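Salmonella typhimurium DB7155 bacteriophage DET7 tailspike (Bacteriophage, PDB 2V5I) probably binds and cleaves the O-antigen polysaccharide of its Salmonella host as a trimeric, beta-helical tailspike, serving as the phage's receptor-binding protein. Local coordinates at residues G229-R234 / G257-Q262; L323-L328 / V346-V351. All blocks are in the same frame, centred on the assembly; numbering follows the deposited sequence.

Contact 1. Residues G229-R234 / G257-Q262; sequences GVQFLR and GFKTYQ
Tyr261, just past the end of strand 258-260, packs its ring against Leu233 and Gln231 of 229-234. Leu233 CG sits over one face of the ring, 3.9 Å from its centroid and offset toward the rim, a CH-pi contact between side chains that point the same way. On the opposite ring face lies Lys259 CE, 3.9 Å above the plane, so the phenol is sandwiched between aliphatic groups. Gln231 comes in at the ring edge: its OE1 is 3.4 Å from Tyr261 CE1, with amide and ring planes 64° apart. A first torsion of 64° sets Gln231 CG between its backbone N and carbonyl carbon, and the extended chain beyond carries the amide up to that edge.

The sheet face opposite Gln231 holds Val230, Phe232, Phe258 and Thr260. Here Val230 CG2 meets Phe258 CD1 obliquely at 3.9 Å, and Val245 of strand 244-246 packs against Val230 and both phenylalanines.

Between these two layers the backbones are joined by hydrogen bonds in parallel register: Val230 N to Gly257 O, Lys259 N to Val230 O (2.9 Å), Phe232 N to Lys259 O, and Tyr261 N to Phe232 O (3.1 Å, 168° at the hydrogen).

Further out, Phe258 stacks on Phe290 of the next coil. These are strands of neighbouring coils in the right-handed parallel beta-helix of P22-like tailspikes, with an apolar layer on the side of Val230 and Phe258. Lys259 gives the tyrosine ring its methylene chain and Gln231 its amide oxygen, while Glu255 (salt bridge) and Thr203 OG1 (hydrogen bond) hold their respective nitrogens.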
ATOM      1  N   GLY A 229      -2.116 -22.438   7.856  1.00  7.83           N
ATOM      2  CA  GLY A 229      -0.787 -22.341   7.304  1.00  7.42           C
ATOM      3  C   GLY A 229       0.253 -22.038   8.355  1.00  7.65           C
ATOM      4  O   GLY A 229       1.282 -22.682   8.490  1.00  8.90           O
ATOM      5  N   VAL A 230       0.019 -20.909   9.042  1.00  7.96           N
ATOM      6  CA  VAL A 230       0.842 -20.485  10.165  1.00  8.31           C
ATOM      7  C   VAL A 230      -0.050 -20.250  11.368  1.00  7.80           C
ATOM      8  O   VAL A 230      -1.086 -19.612  11.263  1.00 10.14           O
ATOM      9  CB  VAL A 230       1.620 -19.131   9.877  1.00  8.94           C
ATOM     10  CG1 VAL A 230       2.506 -18.728  11.065  1.00  9.64           C
ATOM     11  CG2 VAL A 230       2.450 -19.229   8.620  1.00 11.08           C
ATOM     12  N   GLN A 231       0.339 -20.776  12.520  1.00  8.06           N
ATOM     13  CA  GLN A 231      -0.446 -20.542  13.715  1.00  9.70           C
ATOM     14  C   GLN A 231       0.391 -20.304  14.955  1.00  8.64           C
ATOM     15  O   GLN A 231       1.481 -20.817  15.067  1.00  8.24           O
ATOM     16  CB  GLN A 231      -1.406 -21.693  13.978  1.00 11.32           C
ATOM     17  CG  GLN A 231      -0.782 -22.971  14.267  1.00 14.55           C
ATOM     18  CD  GLN A 231      -1.786 -24.189  14.124  1.00 24.34           C
ATOM     19  OE1 GLN A 231      -2.976 -24.023  13.835  1.00 28.05           O
ATOM     20  NE2 GLN A 231      -1.288 -25.387  14.359  1.00 14.42           N
ATOM     21  N   PHE A 232      -0.142 -19.430  15.843  1.00  7.61           N
ATOM     22  CA  PHE A 232       0.516 -19.098  17.122  1.00  6.61           C
ATOM     23  C   PHE A 232      -0.369 -19.466  18.285  1.00  6.82           C
ATOM     24  O   PHE A 232      -1.575 -19.260  18.204  1.00  7.60           O
ATOM     25  CB  PHE A 232       0.745 -17.541  17.159  1.00  7.65           C
ATOM     26  CG  PHE A 232       1.721 -17.065  16.140  1.00  5.47           C
ATOM     27  CD1 PHE A 232       1.279 -16.767  14.845  1.00  8.88           C
ATOM     28  CD2 PHE A 232       3.029 -16.935  16.444  1.00  8.72           C
ATOM     29  CE1 PHE A 232       2.172 -16.351  13.884  1.00  9.47           C
ATOM     30  CE2 PHE A 232       3.971 -16.494  15.447  1.00  6.96           C
ATOM     31  CZ  PHE A 232       3.465 -16.194  14.183  1.00  9.02           C
ATOM     32  N   LEU A 233       0.268 -19.931  19.373  1.00  7.48           N
ATOM     33  CA  LEU A 233      -0.409 -20.229  20.655  1.00  8.59           C
ATOM     34  C   LEU A 233       0.388 -19.581  21.790  1.00  8.38           C
ATOM     35  O   LEU A 233       1.563 -19.846  21.957  1.00  8.86           O
ATOM     36  CB  LEU A 233      -0.534 -21.748  20.928  1.00  9.13           C
ATOM     37  CG  LEU A 233      -1.356 -22.565  19.962  1.00 11.82           C
ATOM     38  CD1 LEU A 233      -0.550 -23.011  18.782  1.00 13.44           C
ATOM     39  CD2 LEU A 233      -1.894 -23.784  20.689  1.00 11.57           C
ATOM     40  N   ARG A 234      -0.258 -18.679  22.530  1.00  7.90           N
ATOM     41  CA  ARG A 234       0.335 -17.987  23.680  1.00  7.80           C
ATOM     42  C   ARG A 234       1.683 -17.293  23.354  1.00  8.13           C
ATOM     43  O   ARG A 234       2.654 -17.444  24.057  1.00  8.79           O
ATOM     44  CB  ARG A 234       0.461 -18.957  24.839  1.00  7.36           C
ATOM     45  CG  ARG A 234       0.661 -18.294  26.209  1.00 10.94           C
ATOM     46  CD  ARG A 234       0.367 -19.245  27.357  1.00 10.51           C
ATOM     47  NE  ARG A 234       0.831 -18.749  28.668  1.00  9.65           N
ATOM     48  CZ  ARG A 234       2.076 -18.821  29.112  1.00 11.77           C
ATOM     49  NH1 ARG A 234       3.058 -19.328  28.377  1.00  9.82           N
ATOM     50  NH2 ARG A 234       2.383 -18.342  30.339  1.00 14.99           N
ATOM     51  N   GLY A 257      -5.407 -19.287   6.426  1.00  7.42           N
ATOM     52  CA  GLY A 257      -4.014 -19.017   6.007  1.00  7.17           C
ATOM     53  C   GLY A 257      -3.131 -18.815   7.251  1.00  7.68           C
ATOM     54  O   GLY A 257      -2.068 -19.399   7.383  1.00  8.79           O
ATOM     55  N   PHE A 258      -3.554 -17.851   8.063  1.00  7.64           N
ATOM     56  CA  PHE A 258      -2.829 -17.403   9.197  1.00  6.69           C
ATOM     57  C   PHE A 258      -3.768 -17.246  10.391  1.00  6.97           C
ATOM     58  O   PHE A 258      -4.819 -16.646  10.254  1.00  9.09           O
ATOM     59  CB  PHE A 258      -2.239 -16.010   8.871  1.00  8.42           C
ATOM     60  CG  PHE A 258      -1.382 -16.005   7.620  1.00  7.71           C
ATOM     61  CD1 PHE A 258      -0.077 -16.438   7.627  1.00  9.50           C
ATOM     62  CD2 PHE A 258      -1.948 -15.659   6.361  1.00  8.29           C
ATOM     63  CE1 PHE A 258       0.690 -16.478   6.458  1.00  9.27           C
ATOM     64  CE2 PHE A 258      -1.161 -15.683   5.170  1.00  9.32           C
ATOM     65  CZ  PHE A 258       0.117 -16.126   5.219  1.00  7.69           C
ATOM     66  N   LYS A 259      -3.356 -17.818  11.513  1.00  7.35           N
ATOM     67  CA  LYS A 259      -4.275 -17.958  12.673  1.00  7.93           C
ATOM     68  C   LYS A 259      -3.611 -17.654  14.002  1.00  9.00           C
ATOM     69  O   LYS A 259      -2.558 -18.215  14.304  1.00  8.47           O
ATOM     70  CB  LYS A 259      -4.842 -19.374  12.681  1.00 11.26           C
ATOM     71  CG  LYS A 259      -5.816 -19.747  13.835  1.00 11.01           C
ATOM     72  CD  LYS A 259      -6.017 -21.246  13.894  1.00 20.32           C
ATOM     73  CE  LYS A 259      -6.945 -21.663  14.994  1.00 27.65           C
ATOM     74  NZ  LYS A 259      -7.200 -23.154  14.843  1.00 28.47           N
ATOM     75  N   THR A 260      -4.267 -16.770  14.764  1.00  7.74           N
ATOM     76  CA  THR A 260      -3.990 -16.654  16.184  1.00  7.01           C
ATOM     77  C   THR A 260      -5.017 -17.505  16.946  1.00  8.34           C
ATOM     78  O   THR A 260      -6.214 -17.262  16.846  1.00  9.62           O
ATOM     79  CB  THR A 260      -4.093 -15.154  16.630  1.00  9.03           C
ATOM     80  OG1 THR A 260      -5.328 -14.586  16.257  1.00 10.32           O
ATOM     81  CG2 THR A 260      -3.000 -14.330  15.983  1.00 10.68           C
ATOM     82  N   TYR A 261      -4.516 -18.484  17.706  1.00  8.85           N
ATOM     83  CA  TYR A 261      -5.482 -19.389  18.368  1.00 11.53           C
ATOM     84  C   TYR A 261      -6.382 -18.654  19.294  1.00 12.46           C
ATOM     85  O   TYR A 261      -5.979 -17.650  19.946  1.00 10.33           O
ATOM     86  CB  TYR A 261      -4.771 -20.465  19.210  1.00 10.99           C
ATOM     87  CG  TYR A 261      -4.787 -21.811  18.608  1.00 15.89           C
ATOM     88  CD1 TYR A 261      -3.941 -22.088  17.560  1.00 24.81           C
ATOM     89  CD2 TYR A 261      -5.590 -22.798  19.106  1.00 22.18           C
ATOM     90  CE1 TYR A 261      -3.896 -23.326  16.999  1.00 31.71           C
ATOM     91  CE2 TYR A 261      -5.569 -24.082  18.541  1.00 25.72           C
ATOM     92  CZ  TYR A 261      -4.721 -24.322  17.495  1.00 28.21           C
ATOM     93  OH  TYR A 261      -4.638 -25.565  16.886  1.00 39.34           O
ATOM     94  N   GLN A 262      -7.627 -19.145  19.381  1.00 11.79           N
ATOM     95  CA  GLN A 262      -8.636 -18.600  20.244  1.00 14.24           C
ATOM     96  C   GLN A 262      -8.863 -19.512  21.431  1.00 15.03           C
ATOM     97  O   GLN A 262      -8.790 -20.748  21.313  1.00 16.00           O
ATOM     98  CB  GLN A 262      -9.969 -18.426  19.520  1.00 15.14           C
ATOM     99  CG  GLN A 262      -9.948 -17.268  18.596  1.00 17.18           C
ATOM    100  CD  GLN A 262     -10.145 -17.604  17.187  1.00 27.44           C
ATOM    101  OE1 GLN A 262     -11.142 -18.221  16.849  1.00 34.82           O
ATOM    102  NE2 GLN A 262      -9.208 -17.165  16.303  1.00 26.36           N
TER

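Contact 2. Residues L323-L328 / V346-V351; sequences LVDNIL and VSNVTV
Asp325 and Asn348 run side by side and point the same way, carboxylate and amide planes 68° apart. With CG anti to the backbone N (chi1 180°), the aspartate turns OD1 toward the next strand, where Ser347 OG donates to it at 2.7 Å, on the anti side and 24° out of the carboxylate plane. Asn348 ND2 adds a short but bent, weak bond to the same oxygen (2.6 Å). Water 1 donates to both Ser347 OG and Val324 O, extending this network.

On the opposite face Val324 lies alongside Val346, and Ile327 CG1 alongside Val349 CG2 at 3.9 Å. Leu328 and Thr350, beyond the corner and on the same side as Asp325, cross at an angle, with Leu328 CD1 3.6 Å from Thr350 CG2.

Both segments turn a corner, at Asn326 and Asn348, with left-handed backbone angles, yet parallel pairing resumes beyond it: Thr350 N binds Ile327 O at 3.0 Å. Asn348 OD1 accepts from Asn370 ND2, linking this corner to the next coil, and Asn348 ND2 also bonds Thr350 OG1 of the second subunit. OD1 of Asp325 takes a hydrogen bond from Ser347 and a weak one from Asn348, consistent with a charged carboxylate, and the corner's polar groups serve both coil stacking and trimer assembly.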
ATOM      1  N   LEU A 323      -0.446  -5.735  14.784  1.00  8.86           N
ATOM      2  CA  LEU A 323      -0.066  -4.768  13.786  1.00 10.46           C
ATOM      3  C   LEU A 323      -0.368  -5.388  12.412  1.00 10.42           C
ATOM      4  O   LEU A 323       0.382  -6.237  11.909  1.00 10.89           O
ATOM      5  CB  LEU A 323       1.415  -4.398  13.910  1.00  9.67           C
ATOM      6  CG  LEU A 323       1.987  -3.451  12.861  1.00 15.95           C
ATOM      7  CD1 LEU A 323       1.207  -2.170  12.769  1.00 25.85           C
ATOM      8  CD2 LEU A 323       3.457  -3.161  13.227  1.00 14.74           C
ATOM      9  N   VAL A 324      -1.489  -4.970  11.833  1.00 10.73           N
ATOM     10  CA  VAL A 324      -2.039  -5.531  10.592  1.00 11.10           C
ATOM     11  C   VAL A 324      -1.991  -4.480   9.514  1.00 10.99           C
ATOM     12  O   VAL A 324      -2.642  -3.438   9.645  1.00 10.22           O
ATOM     13  CB  VAL A 324      -3.520  -5.998  10.781  1.00 11.53           C
ATOM     14  CG1 VAL A 324      -4.091  -6.573   9.483  1.00 13.98           C
ATOM     15  CG2 VAL A 324      -3.593  -7.034  11.871  1.00 15.20           C
ATOM     16  N   ASP A 325      -1.133  -4.702   8.504  1.00 11.19           N
ATOM     17  CA  ASP A 325      -0.910  -3.725   7.415  1.00 11.44           C
ATOM     18  C   ASP A 325      -0.417  -4.420   6.163  1.00 10.96           C
ATOM     19  O   ASP A 325       0.435  -5.289   6.203  1.00 11.42           O
ATOM     20  CB  ASP A 325       0.174  -2.692   7.853  1.00 12.07           C
ATOM     21  CG  ASP A 325       0.473  -1.648   6.788  1.00 22.70           C
ATOM     22  OD1 ASP A 325      -0.393  -0.794   6.507  1.00 25.40           O
ATOM     23  OD2 ASP A 325       1.605  -1.649   6.235  1.00 26.41           O
ATOM     24  N   ASN A 326      -0.998  -4.023   5.032  1.00 10.39           N
ATOM     25  CA  ASN A 326      -0.589  -4.477   3.726  1.00  9.63           C
ATOM     26  C   ASN A 326      -0.751  -5.988   3.557  1.00  9.79           C
ATOM     27  O   ASN A 326       0.182  -6.715   3.277  1.00 11.01           O
ATOM     28  CB  ASN A 326       0.853  -4.078   3.396  0.60 11.57           C
ATOM     29  CG  ASN A 326       1.216  -4.414   1.978  0.60 14.72           C
ATOM     30  OD1 ASN A 326       0.339  -4.487   1.126  0.60 19.30           O
ATOM     31  ND2 ASN A 326       2.510  -4.589   1.702  0.60 17.58           N
ATOM     32  N   ILE A 327      -1.987  -6.429   3.765  1.00  7.33           N
ATOM     33  CA  ILE A 327      -2.333  -7.842   3.558  1.00  8.44           C
ATOM     34  C   ILE A 327      -3.349  -7.995   2.444  1.00  8.70           C
ATOM     35  O   ILE A 327      -4.143  -7.104   2.192  1.00  9.25           O
ATOM     36  CB  ILE A 327      -2.841  -8.506   4.881  1.00  9.52           C
ATOM     37  CG1 ILE A 327      -4.052  -7.811   5.484  1.00 12.38           C
ATOM     38  CG2 ILE A 327      -1.712  -8.571   5.905  1.00 10.40           C
ATOM     39  CD1 ILE A 327      -4.810  -8.619   6.445  1.00 14.12           C
ATOM     40  N   LEU A 328      -3.346  -9.168   1.807  1.00  7.99           N
ATOM     41  CA  LEU A 328      -4.200  -9.448   0.635  1.00  9.23           C
ATOM     42  C   LEU A 328      -4.830 -10.825   0.791  1.00  8.72           C
ATOM     43  O   LEU A 328      -4.141 -11.767   1.203  1.00  8.92           O
ATOM     44  CB  LEU A 328      -3.380  -9.436  -0.656  1.00  9.28           C
ATOM     45  CG  LEU A 328      -4.036  -9.919  -1.970  1.00 16.96           C
ATOM     46  CD1 LEU A 328      -5.152  -9.029  -2.373  1.00 19.86           C
ATOM     47  CD2 LEU A 328      -2.984 -10.060  -3.094  1.00 21.88           C
ATOM     48  N   VAL A 346      -6.013  -1.027  11.904  1.00  9.74           N
ATOM     49  CA  VAL A 346      -5.875  -1.967  10.786  1.00 10.11           C
ATOM     50  C   VAL A 346      -5.762  -1.070   9.547  1.00 10.84           C
ATOM     51  O   VAL A 346      -6.501  -0.103   9.425  1.00 11.30           O
ATOM     52  CB  VAL A 346      -7.126  -2.820  10.648  1.00 12.98           C
ATOM     53  CG1 VAL A 346      -7.060  -3.669   9.416  1.00 14.34           C
ATOM     54  CG2 VAL A 346      -7.278  -3.660  11.855  1.00 17.11           C
ATOM     55  N   SER A 347      -4.740  -1.282   8.702  1.00 10.18           N
ATOM     56  CA  SER A 347      -4.569  -0.442   7.523  1.00 10.18           C
ATOM     57  C   SER A 347      -4.146  -1.214   6.288  1.00  9.92           C
ATOM     58  O   SER A 347      -3.504  -2.256   6.354  1.00 10.25           O
ATOM     59  CB  SER A 347      -3.479   0.637   7.737  1.00 12.44           C
ATOM     60  OG  SER A 347      -2.262   0.050   8.226  1.00 16.46           O
ATOM     61  N   ASN A 348      -4.578  -0.702   5.144  1.00 11.09           N
ATOM     62  CA  ASN A 348      -4.064  -1.163   3.889  1.00 11.21           C
ATOM     63  C   ASN A 348      -4.340  -2.650   3.692  1.00 12.38           C
ATOM     64  O   ASN A 348      -3.432  -3.478   3.509  1.00 13.70           O
ATOM     65  CB  ASN A 348      -2.578  -0.808   3.740  1.00 11.10           C
ATOM     66  CG  ASN A 348      -2.291   0.665   4.081  1.00 17.14           C
ATOM     67  OD1 ASN A 348      -3.097   1.579   3.800  1.00 21.43           O
ATOM     68  ND2 ASN A 348      -1.176   0.890   4.759  1.00 23.47           N
ATOM     69  N   VAL A 349      -5.626  -2.973   3.705  1.00  9.90           N
ATOM     70  CA  VAL A 349      -6.102  -4.343   3.559  1.00 10.83           C
ATOM     71  C   VAL A 349      -6.799  -4.454   2.235  1.00 12.03           C
ATOM     72  O   VAL A 349      -7.587  -3.593   1.910  1.00 14.35           O
ATOM     73  CB  VAL A 349      -7.132  -4.633   4.705  1.00 11.35           C
ATOM     74  CG1 VAL A 349      -7.934  -5.903   4.458  1.00 16.78           C
ATOM     75  CG2 VAL A 349      -6.408  -4.730   6.043  1.00 15.04           C
ATOM     76  N   THR A 350      -6.565  -5.543   1.490  1.00  8.66           N
ATOM     77  CA  THR A 350      -7.206  -5.782   0.190  1.00 10.19           C
ATOM     78  C   THR A 350      -7.803  -7.199   0.217  1.00 11.47           C
ATOM     79  O   THR A 350      -7.082  -8.204   0.319  1.00 12.40           O
ATOM     80  CB  THR A 350      -6.178  -5.643  -0.967  1.00 11.19           C
ATOM     81  OG1 THR A 350      -5.595  -4.304  -0.925  1.00 13.99           O
ATOM     82  CG2 THR A 350      -6.874  -5.903  -2.313  1.00 17.53           C
ATOM     83  N   VAL A 351      -9.136  -7.284   0.222  1.00  9.10           N
ATOM     84  CA  VAL A 351      -9.847  -8.549   0.141  1.00  9.79           C
ATOM     85  C   VAL A 351     -10.658  -8.491  -1.158  1.00 10.50           C
ATOM     86  O   VAL A 351     -11.483  -7.592  -1.333  1.00 11.23           O
ATOM     87  CB  VAL A 351     -10.770  -8.748   1.369  1.00  8.79           C
ATOM     88  CG1 VAL A 351     -11.503 -10.054   1.240  1.00 10.59           C
ATOM     89  CG2 VAL A 351      -9.979  -8.738   2.653  1.00 13.05           C
TER
HETATM   90  O   HOH W   1      -2.088  -0.508  10.849  1.00 22.99           O
HETATM   91  O   HOH W   2      -3.309  -4.485   0.621  1.00 16.13           O

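Along the chain, both segments of contact 1 precede those of contact 2, and each contact joins successive coils of one parallel beta-helix. Their centres lie about 17 Å apart, their nearest atoms about 6 Å. Strands 230-233 and 258-260 belong to one run of stacked parallel strands, which continues through 290-291 to 335-342; strands 323-330 and 345-352 belong to another, reached from 244-246 by way of 276-278. The two contacts thus lie on different walls of the solenoid. No other subunit touches 229-234 or 257-262, whereas 323-328 and 346-351 meet both other chains, so the second wall also contributes to the trimer interface.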